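Local coordinates for cell shape determining protein MreC (Streptococcus pneumoniae, PDB 2QF5), which helps to form and maintain cell shape, probably as part of the elongasome that synthesizes peripheral peptidoglycan, at residues Ala10-Met15 / Val158-Leu163. Residues are numbered along the deposited sequence; the frame is centred on the assembly and turned at random.
Sequences AADVIM and VDVIEL
Ala11 and Ile161 form an antiparallel hydrogen-bonded pair: Ala11 N donates to Ile161 O at 3.0 Å, and Ile161 N returns a bond to Ala11 O at 2.9 Å. A third bond continues the ladder, from Val13 N to Asp159 O (2.9 Å); it is almost straight at nitrogen, 176°, yet the donor stands 38° above the carbonyl plane; Asp159 lies just before the strand. Weaker CA-H...O contacts fill in between, as from Asp12 CA to Asp159 O.

Among the apolar contacts, Val13 contributes most. Its chi1 of 171° sets CG2 beside the backbone N, turning this methyl to the opposite strand, 4.3 Å from Val158 CG1 and 4.2 Å from Ile161 CD1. The same methyl rests on a carbonyl oxygen, Val158 O, at 3.4 Å. Branched Val158 and Ile161 suit this buried side, where they also meet Ile48, while small Ala11 fits against Asp28 and Ala29.

Asp12 and Val160 stand side by side on the opposite, exposed face, OD1 3.5 Å from CG2. Asp159 points away from 10-15, and its carboxylate forms a salt bridge with Arg16.

By pairing the first strand, 6-16, with the last, 160-166, this ladder closes the six-stranded antiparallel barrel, one of two in this probably extracellular part of MreC.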
loop_
_atom_site.group_PDB
_atom_site.type_symbol
_atom_site.label_atom_id
_atom_site.label_comp_id
_atom_site.label_asym_id
_atom_site.label_seq_id
_atom_site.Cartn_x
_atom_site.Cartn_y
_atom_site.Cartn_z
ATOM N N ALA A 10 13.311 -5.957 8.127
ATOM C CA ALA A 10 12.245 -6.860 8.544
ATOM C C ALA A 10 11.925 -6.505 9.986
ATOM O O ALA A 10 12.830 -6.146 10.762
ATOM C CB ALA A 10 12.680 -8.323 8.421
ATOM N N ALA A 11 10.641 -6.569 10.330
ATOM C CA ALA A 11 10.183 -6.310 11.697
ATOM C C ALA A 11 8.921 -7.122 12.024
ATOM O O ALA A 11 8.184 -7.554 11.138
ATOM C CB ALA A 11 9.948 -4.796 11.915
ATOM N N ASP A 12 8.692 -7.339 13.311
ATOM C CA ASP A 12 7.529 -8.070 13.791
ATOM C C ASP A 12 6.460 -7.091 14.277
ATOM O O ASP A 12 6.767 -6.038 14.825
ATOM C CB ASP A 12 7.920 -9.028 14.937
ATOM C CG ASP A 12 8.876 -10.123 14.501
ATOM O OD1 ASP A 12 8.705 -10.696 13.420
ATOM O OD2 ASP A 12 9.806 -10.438 15.245
ATOM N N VAL A 13 5.199 -7.489 14.101
ATOM C CA VAL A 13 4.054 -6.752 14.631
ATOM C C VAL A 13 3.986 -7.004 16.112
ATOM O O VAL A 13 3.999 -8.148 16.548
ATOM C CB VAL A 13 2.747 -7.197 13.945
ATOM C CG1 VAL A 13 1.504 -6.594 14.630
ATOM C CG2 VAL A 13 2.833 -6.828 12.430
ATOM N N ILE A 14 3.947 -5.933 16.887
ATOM C CA ILE A 14 3.894 -6.053 18.334
ATOM C C ILE A 14 2.620 -5.440 18.899
ATOM O O ILE A 14 2.338 -5.581 20.085
ATOM C CB ILE A 14 5.155 -5.452 19.024
ATOM C CG1 ILE A 14 5.327 -3.964 18.698
ATOM C CG2 ILE A 14 6.379 -6.206 18.599
ATOM C CD1 ILE A 14 6.476 -3.334 19.413
ATOM N N MET A 15 1.855 -4.752 18.067
ATOM C CA MET A 15 0.555 -4.271 18.489
ATOM C C MET A 15 -0.364 -4.060 17.295
ATOM O O MET A 15 0.088 -3.743 16.208
ATOM C CB MET A 15 0.720 -2.965 19.265
ATOM C CG MET A 15 -0.253 -2.842 20.440
ATOM S SD MET A 15 -0.267 -1.224 21.214
ATOM C CE MET A 15 -1.337 -0.320 20.066
ATOM N N VAL A 158 -1.226 -10.750 9.764
ATOM C CA VAL A 158 -0.040 -9.976 9.409
ATOM C C VAL A 158 0.817 -9.880 10.668
ATOM O O VAL A 158 0.490 -9.124 11.583
ATOM C CB VAL A 158 -0.386 -8.545 8.889
ATOM C CG1 VAL A 158 0.892 -7.724 8.650
ATOM C CG2 VAL A 158 -1.225 -8.623 7.631
ATOM N N ASP A 159 1.897 -10.669 10.687
ATOM C CA ASP A 159 2.763 -10.888 11.849
ATOM C C ASP A 159 4.189 -10.384 11.623
ATOM O O ASP A 159 4.842 -9.928 12.561
ATOM C CB ASP A 159 2.822 -12.394 12.161
ATOM C CG ASP A 159 1.506 -12.940 12.722
ATOM O OD1 ASP A 159 0.776 -12.170 13.371
ATOM O OD2 ASP A 159 1.205 -14.139 12.522
ATOM N N VAL A 160 4.657 -10.473 10.371
ATOM C CA VAL A 160 6.010 -10.086 9.986
ATOM C C VAL A 160 5.897 -9.154 8.777
ATOM O O VAL A 160 5.225 -9.479 7.819
ATOM C CB VAL A 160 6.858 -11.319 9.622
ATOM C CG1 VAL A 160 8.260 -10.897 9.202
ATOM C CG2 VAL A 160 6.937 -12.290 10.792
ATOM N N ILE A 161 6.511 -7.978 8.853
ATOM C CA ILE A 161 6.472 -7.009 7.746
ATOM C C ILE A 161 7.869 -6.729 7.224
ATOM O O ILE A 161 8.806 -6.655 7.999
ATOM C CB ILE A 161 5.840 -5.678 8.170
ATOM C CG1 ILE A 161 4.316 -5.784 8.201
ATOM C CG2 ILE A 161 6.234 -4.522 7.218
ATOM C CD1 ILE A 161 3.672 -4.623 8.946
ATOM N N GLU A 162 7.985 -6.592 5.902
ATOM C CA GLU A 162 9.184 -6.047 5.275
ATOM C C GLU A 162 8.970 -4.534 5.044
ATOM O O GLU A 162 8.089 -4.118 4.282
ATOM C CB GLU A 162 9.509 -6.783 3.961
ATOM C CG GLU A 162 10.489 -6.038 3.035
ATOM C CD GLU A 162 10.529 -6.571 1.582
ATOM O OE1 GLU A 162 10.156 -7.750 1.332
ATOM O OE2 GLU A 162 10.949 -5.789 0.682
ATOM N N LEU A 163 9.768 -3.713 5.718
ATOM C CA LEU A 163 9.760 -2.282 5.464
ATOM C C LEU A 163 10.735 -1.979 4.320
ATOM O O LEU A 163 11.884 -2.442 4.329
ATOM C CB LEU A 163 10.124 -1.495 6.720
ATOM C CG LEU A 163 9.123 -1.535 7.877
ATOM C CD1 LEU A 163 9.666 -0.685 9.034
ATOM C CD2 LEU A 163 7.745 -1.055 7.411
#